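ABC-type metal ion transport system, periplasmic component (Vibrio vulnificus, PDB 3K2D) binds methionine, probably for delivery to an ABC-type uptake transporter, and as a lipoprotein activates Toll-like receptor 2. Local coordinates at residues K29-L34 against Y223-V228; A140-I145 against I152-L157; T79-T84 against D209-E214; V169-I174 against D189-E194. The protein carries 4 engineered substitutions. One frame throughout, in Å; residues are numbered along the deposited sequence.

Interaction 1: K29-L34 against Y223-V228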
loop_
_atom_site.group_PDB
_atom_site.type_symbol
_atom_site.label_atom_id
_atom_site.label_comp_id
_atom_site.label_asym_id
_atom_site.label_seq_id
_atom_site.Cartn_x
_atom_site.Cartn_y
_atom_site.Cartn_z
ATOM N N LYS A 29 19.686 3.899 -14.038
ATOM C CA LYS A 29 20.382 4.275 -15.267
ATOM C C LYS A 29 21.846 4.644 -15.037
ATOM O O LYS A 29 22.707 4.326 -15.851
ATOM C CB LYS A 29 19.692 5.452 -15.968
ATOM C CG LYS A 29 20.333 5.784 -17.320
ATOM C CD LYS A 29 19.931 7.157 -17.859
ATOM C CE LYS A 29 18.443 7.238 -18.211
ATOM N NZ LYS A 29 18.049 8.599 -18.699
ATOM N N GLU A 30 22.125 5.317 -13.931
ATOM C CA GLU A 30 23.482 5.736 -13.627
ATOM C C GLU A 30 24.343 4.570 -13.177
ATOM O O GLU A 30 25.497 4.459 -13.577
ATOM C CB GLU A 30 23.462 6.809 -12.537
ATOM C CG GLU A 30 22.343 7.816 -12.721
ATOM C CD GLU A 30 22.392 8.955 -11.721
ATOM O OE1 GLU A 30 22.609 8.690 -10.510
ATOM O OE2 GLU A 30 22.197 10.116 -12.152
ATOM N N LYS A 31 23.776 3.697 -12.350
ATOM C CA LYS A 31 24.500 2.544 -11.826
ATOM C C LYS A 31 24.530 1.305 -12.722
ATOM O O LYS A 31 25.564 0.651 -12.842
ATOM C CB LYS A 31 23.921 2.135 -10.470
ATOM C CG LYS A 31 24.266 3.046 -9.312
ATOM C CD LYS A 31 23.606 2.537 -8.034
ATOM C CE LYS A 31 24.115 3.258 -6.787
ATOM N NZ LYS A 31 25.469 2.797 -6.359
ATOM N N TYR A 32 23.408 0.972 -13.348
ATOM C CA TYR A 32 23.364 -0.235 -14.170
ATOM C C TYR A 32 23.079 -0.004 -15.651
ATOM O O TYR A 32 23.043 -0.958 -16.435
ATOM C CB TYR A 32 22.324 -1.194 -13.580
ATOM C CG TYR A 32 22.422 -1.294 -12.075
ATOM C CD1 TYR A 32 23.570 -1.808 -11.465
ATOM C CD2 TYR A 32 21.402 -0.806 -11.253
ATOM C CE1 TYR A 32 23.705 -1.827 -10.081
ATOM C CE2 TYR A 32 21.527 -0.819 -9.864
ATOM C CZ TYR A 32 22.683 -1.331 -9.285
ATOM O OH TYR A 32 22.831 -1.330 -7.911
ATOM N N GLY A 33 22.889 1.253 -16.037
ATOM C CA GLY A 33 22.597 1.539 -17.428
ATOM C C GLY A 33 21.313 0.844 -17.823
ATOM O O GLY A 33 21.152 0.403 -18.952
ATOM N N LEU A 34 20.398 0.754 -16.864
ATOM C CA LEU A 34 19.109 0.110 -17.059
ATOM C C LEU A 34 18.071 1.177 -17.374
ATOM O O LEU A 34 17.770 2.017 -16.535
ATOM C CB LEU A 34 18.701 -0.623 -15.776
ATOM C CG LEU A 34 17.818 -1.877 -15.821
ATOM C CD1 LEU A 34 17.047 -1.946 -14.512
ATOM C CD2 LEU A 34 16.855 -1.855 -16.990
ATOM N N TYR A 223 16.406 0.627 -6.108
ATOM C CA TYR A 223 15.317 1.109 -5.260
ATOM C C TYR A 223 15.696 1.077 -3.795
ATOM O O TYR A 223 15.077 1.751 -2.974
ATOM C CB TYR A 223 14.077 0.233 -5.483
ATOM C CG TYR A 223 12.727 0.888 -5.244
ATOM C CD1 TYR A 223 12.323 1.287 -3.968
ATOM C CD2 TYR A 223 11.831 1.064 -6.301
ATOM C CE1 TYR A 223 11.049 1.843 -3.751
ATOM C CE2 TYR A 223 10.569 1.615 -6.098
ATOM C CZ TYR A 223 10.179 2.001 -4.825
ATOM O OH TYR A 223 8.915 2.532 -4.641
ATOM N N GLN A 224 16.714 0.292 -3.465
ATOM C CA GLN A 224 17.146 0.167 -2.078
ATOM C C GLN A 224 18.375 1.003 -1.763
ATOM O O GLN A 224 18.919 0.910 -0.663
ATOM C CB GLN A 224 17.425 -1.298 -1.750
ATOM C CG GLN A 224 16.300 -2.225 -2.151
ATOM C CD GLN A 224 16.585 -3.666 -1.824
ATOM O OE1 GLN A 224 17.696 -4.148 -2.023
ATOM N NE2 GLN A 224 15.578 -4.371 -1.336
ATOM N N THR A 225 18.808 1.819 -2.721
ATOM C CA THR A 225 19.979 2.666 -2.519
ATOM C C THR A 225 19.661 3.780 -1.544
ATOM O O THR A 225 18.494 4.092 -1.296
ATOM C CB THR A 225 20.475 3.321 -3.836
ATOM O OG1 THR A 225 19.425 4.128 -4.394
ATOM C CG2 THR A 225 20.932 2.251 -4.844
ATOM N N GLU A 226 20.712 4.388 -1.006
ATOM C CA GLU A 226 20.566 5.478 -0.056
ATOM C C GLU A 226 19.905 6.692 -0.718
ATOM O O GLU A 226 19.143 7.418 -0.072
ATOM C CB GLU A 226 21.938 5.869 0.492
ATOM C CG GLU A 226 21.908 6.578 1.836
ATOM C CD GLU A 226 21.693 5.618 3.003
ATOM O OE1 GLU A 226 22.439 4.614 3.087
ATOM O OE2 GLU A 226 20.790 5.870 3.839
ATOM N N GLU A 227 20.190 6.904 -2.005
ATOM C CA GLU A 227 19.621 8.039 -2.733
ATOM C C GLU A 227 18.099 7.995 -2.757
ATOM O O GLU A 227 17.435 8.964 -2.394
ATOM C CB GLU A 227 20.143 8.088 -4.172
ATOM C CG GLU A 227 19.903 9.434 -4.846
ATOM C CD GLU A 227 20.408 9.492 -6.281
ATOM O OE1 GLU A 227 21.477 8.911 -6.561
ATOM O OE2 GLU A 227 19.744 10.134 -7.129
ATOM N N VAL A 228 17.547 6.865 -3.183
ATOM C CA VAL A 228 16.103 6.718 -3.245
ATOM C C VAL A 228 15.499 6.871 -1.858
ATOM O O VAL A 228 14.463 7.513 -1.693
ATOM C CB VAL A 228 15.708 5.345 -3.831
ATOM C CG1 VAL A 228 14.187 5.135 -3.732
ATOM C CG2 VAL A 228 16.171 5.266 -5.287
#
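T225 meets the aliphatic part of K31 with its methyl group: CG2 lies 3.9 Å from K31 CE, with K31 CD slightly farther off, the two side chains sliding past each other in opposite directions. K31 runs straight as far as CE and then bends (chi4 -77°), which turns NZ away from the methyl and leaves CE and CD to make the contact. At the root of the same lysine, CB sits over the centre of the neighbouring Y32 ring, and that ring lies against N218, K221 and A222 of helix 214-223. The hydroxyl of T225 turns elsewhere, bonding A222 O, while the residue itself occupies the N-cap position of helix 226-235. Two residues further on, E227 crosses E30 at about a right angle, OE1 to OE1 at 4.1 Å, with the carboxylate planes 56° apart. Both acids form salt bridges through OE2 to K26 NZ, one turn back on helix 16-32. The last turn of helix 16-32 thus meets the first turn of helix 226-235 at the protein surface. Direct contact between the segments is apolar at K31 and T225 and like-charged at E30 and E227; the shared lysine K26 probably offsets that repulsion and makes the acid pair tolerable.

Interaction 2: A140-I145 against I152-L157. Engineered in segment 152-157: M155 (natural residue Val).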
loop_
_atom_site.group_PDB
_atom_site.type_symbol
_atom_site.label_atom_id
_atom_site.label_comp_id
_atom_site.label_asym_id
_atom_site.label_seq_id
_atom_site.Cartn_x
_atom_site.Cartn_y
_atom_site.Cartn_z
ATOM N N ALA A 140 -9.216 -10.693 9.159
ATOM C CA ALA A 140 -10.413 -10.415 9.944
ATOM C C ALA A 140 -11.474 -9.680 9.126
ATOM O O ALA A 140 -11.156 -8.978 8.164
ATOM C CB ALA A 140 -10.049 -9.578 11.153
ATOM N N THR A 141 -12.737 -9.872 9.498
ATOM C CA THR A 141 -13.848 -9.177 8.852
ATOM C C THR A 141 -14.796 -8.795 9.970
ATOM O O THR A 141 -14.573 -9.151 11.134
ATOM C CB THR A 141 -14.620 -10.054 7.851
ATOM O OG1 THR A 141 -15.394 -11.029 8.561
ATOM C CG2 THR A 141 -13.667 -10.749 6.913
ATOM N N VAL A 142 -15.852 -8.068 9.626
ATOM C CA VAL A 142 -16.832 -7.640 10.620
ATOM C C VAL A 142 -17.475 -8.829 11.354
ATOM O O VAL A 142 -17.991 -8.687 12.458
ATOM C CB VAL A 142 -17.914 -6.762 9.958
ATOM C CG1 VAL A 142 -18.979 -6.382 10.969
ATOM C CG2 VAL A 142 -17.269 -5.499 9.403
ATOM N N ARG A 143 -17.431 -10.006 10.749
ATOM C CA ARG A 143 -17.998 -11.176 11.398
ATOM C C ARG A 143 -17.114 -11.593 12.553
ATOM O O ARG A 143 -17.541 -12.362 13.404
ATOM C CB ARG A 143 -18.149 -12.350 10.419
ATOM C CG ARG A 143 -19.273 -12.178 9.409
ATOM C CD ARG A 143 -19.503 -13.453 8.609
ATOM N NE ARG A 143 -18.294 -13.888 7.914
ATOM C CZ ARG A 143 -17.821 -13.322 6.807
ATOM N NH1 ARG A 143 -18.462 -12.295 6.254
ATOM N NH2 ARG A 143 -16.692 -13.771 6.267
ATOM N N ASP A 144 -15.889 -11.072 12.597
ATOM C CA ASP A 144 -14.968 -11.429 13.678
ATOM C C ASP A 144 -15.003 -10.510 14.896
ATOM O O ASP A 144 -14.300 -10.758 15.883
ATOM C CB ASP A 144 -13.533 -11.511 13.157
ATOM C CG ASP A 144 -13.365 -12.587 12.117
ATOM O OD1 ASP A 144 -13.743 -13.736 12.407
ATOM O OD2 ASP A 144 -12.864 -12.292 11.011
ATOM N N ILE A 145 -15.822 -9.464 14.840
ATOM C CA ILE A 145 -15.910 -8.530 15.956
ATOM C C ILE A 145 -16.654 -9.130 17.154
ATOM O O ILE A 145 -17.773 -9.614 17.023
ATOM C CB ILE A 145 -16.611 -7.227 15.517
ATOM C CG1 ILE A 145 -15.743 -6.509 14.480
ATOM C CG2 ILE A 145 -16.884 -6.343 16.738
ATOM C CD1 ILE A 145 -16.488 -5.475 13.663
ATOM N N ILE A 152 -19.787 1.389 16.888
ATOM C CA ILE A 152 -19.273 1.878 15.622
ATOM C C ILE A 152 -19.823 1.098 14.425
ATOM O O ILE A 152 -20.205 -0.069 14.539
ATOM C CB ILE A 152 -17.727 1.788 15.586
ATOM C CG1 ILE A 152 -17.130 2.513 16.790
ATOM C CG2 ILE A 152 -17.197 2.425 14.317
ATOM C CD1 ILE A 152 -15.608 2.453 16.853
ATOM N N THR A 153 -19.882 1.761 13.278
ATOM C CA THR A 153 -20.319 1.107 12.058
ATOM C C THR A 153 -19.135 1.170 11.113
ATOM O O THR A 153 -18.678 2.247 10.753
ATOM C CB THR A 153 -21.520 1.809 11.406
ATOM O OG1 THR A 153 -22.718 1.487 12.126
ATOM C CG2 THR A 153 -21.673 1.352 9.968
ATOM N N ILE A 154 -18.625 0.006 10.740
ATOM C CA ILE A 154 -17.486 -0.072 9.839
ATOM C C ILE A 154 -17.945 0.052 8.398
ATOM O O ILE A 154 -18.700 -0.790 7.908
ATOM C CB ILE A 154 -16.740 -1.420 9.986
ATOM C CG1 ILE A 154 -16.294 -1.623 11.431
ATOM C CG2 ILE A 154 -15.541 -1.450 9.072
ATOM C CD1 ILE A 154 -15.374 -0.546 11.928
ATOM N N MET A 155 -17.491 1.105 7.727
ATOM C CA MET A 155 -17.827 1.324 6.325
ATOM C C MET A 155 -16.650 0.850 5.481
ATOM O O MET A 155 -15.548 1.387 5.571
ATOM C CB MET A 155 -18.101 2.809 6.060
ATOM C CG MET A 155 -19.336 3.384 6.785
ATOM S SD MET A 155 -20.919 2.661 6.319
ATOM C CE MET A 155 -21.055 3.273 4.726
ATOM N N GLU A 156 -16.876 -0.179 4.678
ATOM C CA GLU A 156 -15.829 -0.719 3.821
ATOM C C GLU A 156 -15.947 -0.076 2.447
ATOM O O GLU A 156 -16.998 -0.137 1.809
ATOM C CB GLU A 156 -15.978 -2.241 3.724
ATOM C CG GLU A 156 -15.665 -2.971 5.028
ATOM C CD GLU A 156 -16.191 -4.400 5.061
ATOM O OE1 GLU A 156 -16.052 -5.121 4.046
ATOM O OE2 GLU A 156 -16.734 -4.808 6.113
ATOM N N LEU A 157 -14.862 0.549 1.997
ATOM C CA LEU A 157 -14.833 1.235 0.704
ATOM C C LEU A 157 -13.583 0.861 -0.092
ATOM O O LEU A 157 -12.612 0.344 0.456
ATOM C CB LEU A 157 -14.826 2.756 0.918
ATOM C CG LEU A 157 -15.820 3.354 1.912
ATOM C CD1 LEU A 157 -15.475 4.797 2.156
ATOM C CD2 LEU A 157 -17.221 3.240 1.378
HETATM O O HOH W 1 -16.447 -7.476 6.601
#
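V142 and I154 mark the closest backbone approach, their CA atoms 7.6 Å apart, where a short 3-10 turn at 142-144 faces strand 153-157 without pairing with it. V142 does most of the touching through one methyl. Its CG2 stands 4.2 Å from I154 CB, the two side chains passing in opposite directions, and the same CG2 lies 3.4 Å from E156 OE2. With CG1 anti to the backbone N (chi1 177°), the other branch, CG2, is the one set against the strand. I145 adds a looser apolar touch, CD1 to I154 CG1 at 4.5 Å. The polar link is indirect: a water accepts from V142 N at 3.1 Å and donates to E156 OE2 at 2.7 Å, so the glutamate, extended beyond CG, reaches the turn through one bridging molecule. The turn holds its own shape. T141 OG1 accepts from R143 N at 3.2 Å, an ST turn, and T141 N donates to D144 OD2 at 2.9 Å, meeting that oxygen on its anti side. The other oxygen, OD1, forms a salt bridge with R133. Strand 153-157 is an outermost strand of its mixed sheet and runs parallel to 107-111, with backbone bonds from T153 and the engineered M155 to I108. I154 packs on V110 and on L124 of helix 114-126, and E156 on V110 and L117; A140, at the start of the other segment, touches L121 of the same helix, so both segments border it.

Interaction 3: T79-T84 against D209-E214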
loop_
_atom_site.group_PDB
_atom_site.type_symbol
_atom_site.label_atom_id
_atom_site.label_comp_id
_atom_site.label_asym_id
_atom_site.label_seq_id
_atom_site.Cartn_x
_atom_site.Cartn_y
_atom_site.Cartn_z
ATOM N N THR A 79 6.591 -13.898 -8.303
ATOM C CA THR A 79 7.595 -14.148 -7.290
ATOM C C THR A 79 8.108 -12.831 -6.743
ATOM O O THR A 79 8.323 -11.879 -7.501
ATOM C CB THR A 79 8.798 -14.933 -7.863
ATOM O OG1 THR A 79 8.329 -16.099 -8.544
ATOM C CG2 THR A 79 9.728 -15.368 -6.753
ATOM N N ILE A 80 8.301 -12.767 -5.429
ATOM C CA ILE A 80 8.824 -11.559 -4.822
ATOM C C ILE A 80 10.291 -11.393 -5.243
ATOM O O ILE A 80 11.071 -12.350 -5.206
ATOM C CB ILE A 80 8.722 -11.627 -3.291
ATOM C CG1 ILE A 80 7.241 -11.663 -2.878
ATOM C CG2 ILE A 80 9.426 -10.425 -2.668
ATOM C CD1 ILE A 80 6.997 -11.869 -1.375
ATOM N N ALA A 81 10.658 -10.180 -5.652
ATOM C CA ALA A 81 12.026 -9.891 -6.083
ATOM C C ALA A 81 12.848 -9.190 -4.993
ATOM O O ALA A 81 14.068 -9.362 -4.919
ATOM C CB ALA A 81 11.996 -9.043 -7.337
ATOM N N GLY A 82 12.172 -8.402 -4.154
ATOM C CA GLY A 82 12.836 -7.687 -3.077
ATOM C C GLY A 82 11.889 -6.785 -2.298
ATOM O O GLY A 82 10.824 -6.409 -2.794
ATOM N N ASN A 83 12.263 -6.424 -1.075
ATOM C CA ASN A 83 11.419 -5.556 -0.260
ATOM C C ASN A 83 11.709 -4.092 -0.563
ATOM O O ASN A 83 12.829 -3.744 -0.930
ATOM C CB ASN A 83 11.674 -5.772 1.238
ATOM C CG ASN A 83 11.482 -7.210 1.678
ATOM O OD1 ASN A 83 10.668 -7.952 1.124
ATOM N ND2 ASN A 83 12.221 -7.605 2.705
ATOM N N THR A 84 10.698 -3.240 -0.430
ATOM C CA THR A 84 10.893 -1.805 -0.620
ATOM C C THR A 84 10.700 -1.176 0.753
ATOM O O THR A 84 11.517 -1.396 1.644
ATOM C CB THR A 84 9.900 -1.174 -1.629
ATOM O OG1 THR A 84 8.559 -1.539 -1.292
ATOM C CG2 THR A 84 10.221 -1.625 -3.045
ATOM N N ASP A 209 8.644 -16.535 -13.969
ATOM C CA ASP A 209 9.611 -16.878 -15.003
ATOM C C ASP A 209 10.581 -15.779 -15.413
ATOM O O ASP A 209 11.342 -15.962 -16.355
ATOM C CB ASP A 209 8.902 -17.390 -16.259
ATOM C CG ASP A 209 7.968 -16.355 -16.875
ATOM O OD1 ASP A 209 8.066 -15.157 -16.537
ATOM O OD2 ASP A 209 7.131 -16.741 -17.717
ATOM N N ASN A 210 10.576 -14.640 -14.737
ATOM C CA ASN A 210 11.521 -13.598 -15.117
ATOM C C ASN A 210 12.241 -12.996 -13.926
ATOM O O ASN A 210 13.112 -12.142 -14.086
ATOM C CB ASN A 210 10.817 -12.482 -15.903
ATOM C CG ASN A 210 9.880 -11.650 -15.041
ATOM O OD1 ASN A 210 9.443 -10.580 -15.447
ATOM N ND2 ASN A 210 9.562 -12.146 -13.850
ATOM N N VAL A 211 11.875 -13.441 -12.730
ATOM C CA VAL A 211 12.468 -12.920 -11.504
ATOM C C VAL A 211 13.989 -13.062 -11.447
ATOM O O VAL A 211 14.664 -12.246 -10.818
ATOM C CB VAL A 211 11.833 -13.601 -10.257
ATOM C CG1 VAL A 211 12.284 -15.069 -10.156
ATOM C CG2 VAL A 211 12.178 -12.817 -9.003
ATOM N N GLN A 212 14.528 -14.085 -12.109
ATOM C CA GLN A 212 15.971 -14.302 -12.103
ATOM C C GLN A 212 16.773 -13.285 -12.918
ATOM O O GLN A 212 17.939 -13.046 -12.627
ATOM C CB GLN A 212 16.314 -15.727 -12.580
ATOM C CG GLN A 212 16.107 -16.028 -14.072
ATOM C CD GLN A 212 14.641 -16.016 -14.498
ATOM O OE1 GLN A 212 13.766 -16.456 -13.759
ATOM N NE2 GLN A 212 14.374 -15.526 -15.704
ATOM N N ASN A 213 16.153 -12.683 -13.929
ATOM C CA ASN A 213 16.824 -11.701 -14.792
ATOM C C ASN A 213 17.435 -10.500 -14.064
ATOM O O ASN A 213 16.871 -10.000 -13.087
ATOM C CB ASN A 213 15.852 -11.192 -15.853
ATOM C CG ASN A 213 15.354 -12.293 -16.754
ATOM O OD1 ASN A 213 16.074 -13.251 -17.030
ATOM N ND2 ASN A 213 14.121 -12.158 -17.239
ATOM N N GLU A 214 18.583 -10.031 -14.554
ATOM C CA GLU A 214 19.259 -8.887 -13.942
ATOM C C GLU A 214 18.447 -7.598 -14.016
ATOM O O GLU A 214 18.622 -6.705 -13.193
ATOM C CB GLU A 214 20.645 -8.668 -14.563
ATOM C CG GLU A 214 21.727 -9.561 -13.953
ATOM C CD GLU A 214 23.147 -9.005 -14.134
ATOM O OE1 GLU A 214 23.438 -7.925 -13.568
ATOM O OE2 GLU A 214 23.970 -9.646 -14.841
#
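V211 carries this contact, pressing its side chain against strand residues T79 and A81. T79 CB stands 4.1 Å from V211 CB, and the two side chains cross at about a right angle. V211 CG2, anti to its own nitrogen because chi1 is 71°, reaches further along the strand, coming 4.1 Å from A81 CB and 4.0 Å from I80 O. All of this is van der Waals contact. A81 also packs on V216 and V220 of helix 214-223, so its methyl is shared between the loop and the helix that follows. V211 sits inside a type I beta turn, N210 to N213, closed by N213 N to N210 O at 3.1 Å, which carries the chain from strand 202-207 into helix 214-223. The other partner, strand 78-83, is an outermost strand of the mixed sheet in its lobe of the alpha/beta fold and pairs antiparallel with 202-207; the pairing is interrupted by a classic beta bulge, in which A81 and G82 together stand opposite the single residue I204. I80 points away from the loop and packs on K64 and L67 of helix 64-74. The outer side of the turn is polar and looser. Q212, exposed to solvent, folds back over the loop, its NE2 donating to D209 O at 3.1 Å in a fairly straight bond (163°) that comes from above the carbonyl plane. A weak second bond runs from the same NE2 to N213 OD1. D209, also exposed, turns its side chain away from the strand, where OD1 makes a long, weak ion pair with R207.

Interaction 4: V169-I174 against D189-E194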
loop_
_atom_site.group_PDB
_atom_site.type_symbol
_atom_site.label_atom_id
_atom_site.label_comp_id
_atom_site.label_asym_id
_atom_site.label_seq_id
_atom_site.Cartn_x
_atom_site.Cartn_y
_atom_site.Cartn_z
ATOM N N VAL A 169 -17.494 10.482 7.032
ATOM C CA VAL A 169 -17.428 9.677 8.240
ATOM C C VAL A 169 -16.637 10.375 9.323
ATOM O O VAL A 169 -16.021 11.409 9.081
ATOM C CB VAL A 169 -16.785 8.308 7.962
ATOM C CG1 VAL A 169 -17.593 7.568 6.909
ATOM C CG2 VAL A 169 -15.343 8.493 7.513
ATOM N N ALA A 170 -16.652 9.802 10.519
ATOM C CA ALA A 170 -15.937 10.390 11.640
ATOM C C ALA A 170 -14.433 10.181 11.528
ATOM O O ALA A 170 -13.640 11.017 11.979
ATOM C CB ALA A 170 -16.444 9.797 12.943
ATOM N N LEU A 171 -14.035 9.074 10.914
ATOM C CA LEU A 171 -12.619 8.767 10.792
ATOM C C LEU A 171 -12.374 7.673 9.751
ATOM O O LEU A 171 -13.171 6.750 9.610
ATOM C CB LEU A 171 -12.098 8.352 12.177
ATOM C CG LEU A 171 -10.631 7.987 12.397
ATOM C CD1 LEU A 171 -10.240 8.350 13.819
ATOM C CD2 LEU A 171 -10.412 6.496 12.122
ATOM N N SER A 172 -11.267 7.783 9.026
ATOM C CA SER A 172 -10.935 6.814 7.988
ATOM C C SER A 172 -9.495 6.343 8.032
ATOM O O SER A 172 -8.575 7.140 8.178
ATOM C CB SER A 172 -11.176 7.413 6.603
ATOM O OG SER A 172 -12.492 7.905 6.462
ATOM N N ILE A 173 -9.311 5.035 7.897
ATOM C CA ILE A 173 -7.980 4.448 7.854
ATOM C C ILE A 173 -7.659 4.418 6.362
ATOM O O ILE A 173 -8.319 3.726 5.589
ATOM C CB ILE A 173 -7.981 3.033 8.473
ATOM C CG1 ILE A 173 -8.155 3.162 9.996
ATOM C CG2 ILE A 173 -6.686 2.299 8.130
ATOM C CD1 ILE A 173 -8.274 1.843 10.733
ATOM N N ILE A 174 -6.660 5.201 5.965
ATOM C CA ILE A 174 -6.283 5.329 4.564
ATOM C C ILE A 174 -4.855 4.892 4.287
ATOM O O ILE A 174 -3.951 5.234 5.046
ATOM C CB ILE A 174 -6.407 6.804 4.119
ATOM C CG1 ILE A 174 -7.784 7.351 4.508
ATOM C CG2 ILE A 174 -6.173 6.924 2.626
ATOM C CD1 ILE A 174 -7.976 8.839 4.220
ATOM N N ASP A 189 -0.646 14.104 10.547
ATOM C CA ASP A 189 -2.100 14.093 10.655
ATOM C C ASP A 189 -2.785 12.868 11.250
ATOM O O ASP A 189 -3.972 12.917 11.552
ATOM C CB ASP A 189 -2.674 14.351 9.273
ATOM C CG ASP A 189 -1.997 15.503 8.589
ATOM O OD1 ASP A 189 -2.325 16.659 8.934
ATOM O OD2 ASP A 189 -1.122 15.259 7.729
ATOM N N GLY A 190 -2.058 11.775 11.419
ATOM C CA GLY A 190 -2.671 10.572 11.950
ATOM C C GLY A 190 -3.254 10.664 13.347
ATOM O O GLY A 190 -2.626 11.206 14.253
ATOM N N VAL A 191 -4.462 10.129 13.523
ATOM C CA VAL A 191 -5.119 10.117 14.831
ATOM C C VAL A 191 -4.468 8.991 15.616
ATOM O O VAL A 191 -4.416 9.003 16.841
ATOM C CB VAL A 191 -6.620 9.855 14.697
ATOM C CG1 VAL A 191 -7.254 9.720 16.069
ATOM C CG2 VAL A 191 -7.258 10.993 13.941
ATOM N N PHE A 192 -3.980 8.006 14.880
ATOM C CA PHE A 192 -3.264 6.886 15.455
ATOM C C PHE A 192 -2.533 6.243 14.294
ATOM O O PHE A 192 -2.939 6.380 13.139
ATOM C CB PHE A 192 -4.196 5.897 16.173
ATOM C CG PHE A 192 -5.352 5.409 15.348
ATOM C CD1 PHE A 192 -5.162 4.510 14.310
ATOM C CD2 PHE A 192 -6.650 5.826 15.636
ATOM C CE1 PHE A 192 -6.250 4.033 13.571
ATOM C CE2 PHE A 192 -7.735 5.350 14.901
ATOM C CZ PHE A 192 -7.530 4.456 13.872
ATOM N N VAL A 193 -1.433 5.573 14.589
ATOM C CA VAL A 193 -0.657 4.954 13.535
ATOM C C VAL A 193 -0.314 3.513 13.868
ATOM O O VAL A 193 -0.151 3.143 15.037
ATOM C CB VAL A 193 0.640 5.759 13.289
ATOM C CG1 VAL A 193 1.388 5.204 12.091
ATOM C CG2 VAL A 193 0.296 7.229 13.072
ATOM N N GLU A 194 -0.221 2.707 12.820
ATOM C CA GLU A 194 0.110 1.296 12.925
ATOM C C GLU A 194 1.583 1.219 13.326
ATOM O O GLU A 194 2.345 2.140 13.054
ATOM C CB GLU A 194 -0.117 0.644 11.555
ATOM C CG GLU A 194 0.111 -0.849 11.491
ATOM C CD GLU A 194 0.035 -1.372 10.069
ATOM O OE1 GLU A 194 0.845 -0.923 9.227
ATOM O OE2 GLU A 194 -0.831 -2.229 9.788
#
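Both segments run through the mixed sheet of the methionine-binding protein's second lobe: strand 171-174 inside it and the short, weakly bonded strand 192-193 at one edge, V191 just ahead of the latter, with strand 90-92 lying between the two. The side chains therefore meet across an intervening strand. L171, its CG anti to the backbone N (chi1 -179°), splits its two methyls between neighbours. CD1 meets V191 tip to tip, 4.0 Å from both CG1 and CG2, while CD2 comes to 3.9 Å from F192 CZ, approaching the ring obliquely. I173 takes the ring from its edge: CD1 lies near the ring plane, 4.1 Å from F192 CE1, and the side chains cross at about a right angle. F192 thus has the outer end of its ring lodged between a leucine and an isoleucine. Helix 114-126 closes in on the same cluster, with L123 touching both I173 and F192. The I173 side chain lies about 8 Å from the bound methionine, and N175, just past this strand, lines its pocket. Polar work is done close by: E194 OE2 forms a salt bridge with R119, another pocket residue, and may help to hold it in position. Between the two segments the contact is purely hydrocarbon, held by shape and burial without directional bonds, and it is part of the lobe's apolar interior.

From the N terminus, helix 16-32 opens interaction 1, whose loop closes only at 223-228, near the chain's end. Inside that span, strand 78-83 opens interaction 3, closed at 209-214. Interactions 2 and 4 follow in series within the loop of interaction 3, so the contacts nest and none cross. Interactions 1 and 3 touch each other: Q224 NE2 probably hydrogen-bonds N83 O, and Y223 packs on T84. They tie early helices and strands to the C-terminal ones in one lobe. Interactions 2 and 4, their centres about 15 Å apart, reach a single sheet on the far side of the chain's centre, interaction 2 at edge strand 153-157, interaction 4 from inner strand 171-174 to edge strand 192-193.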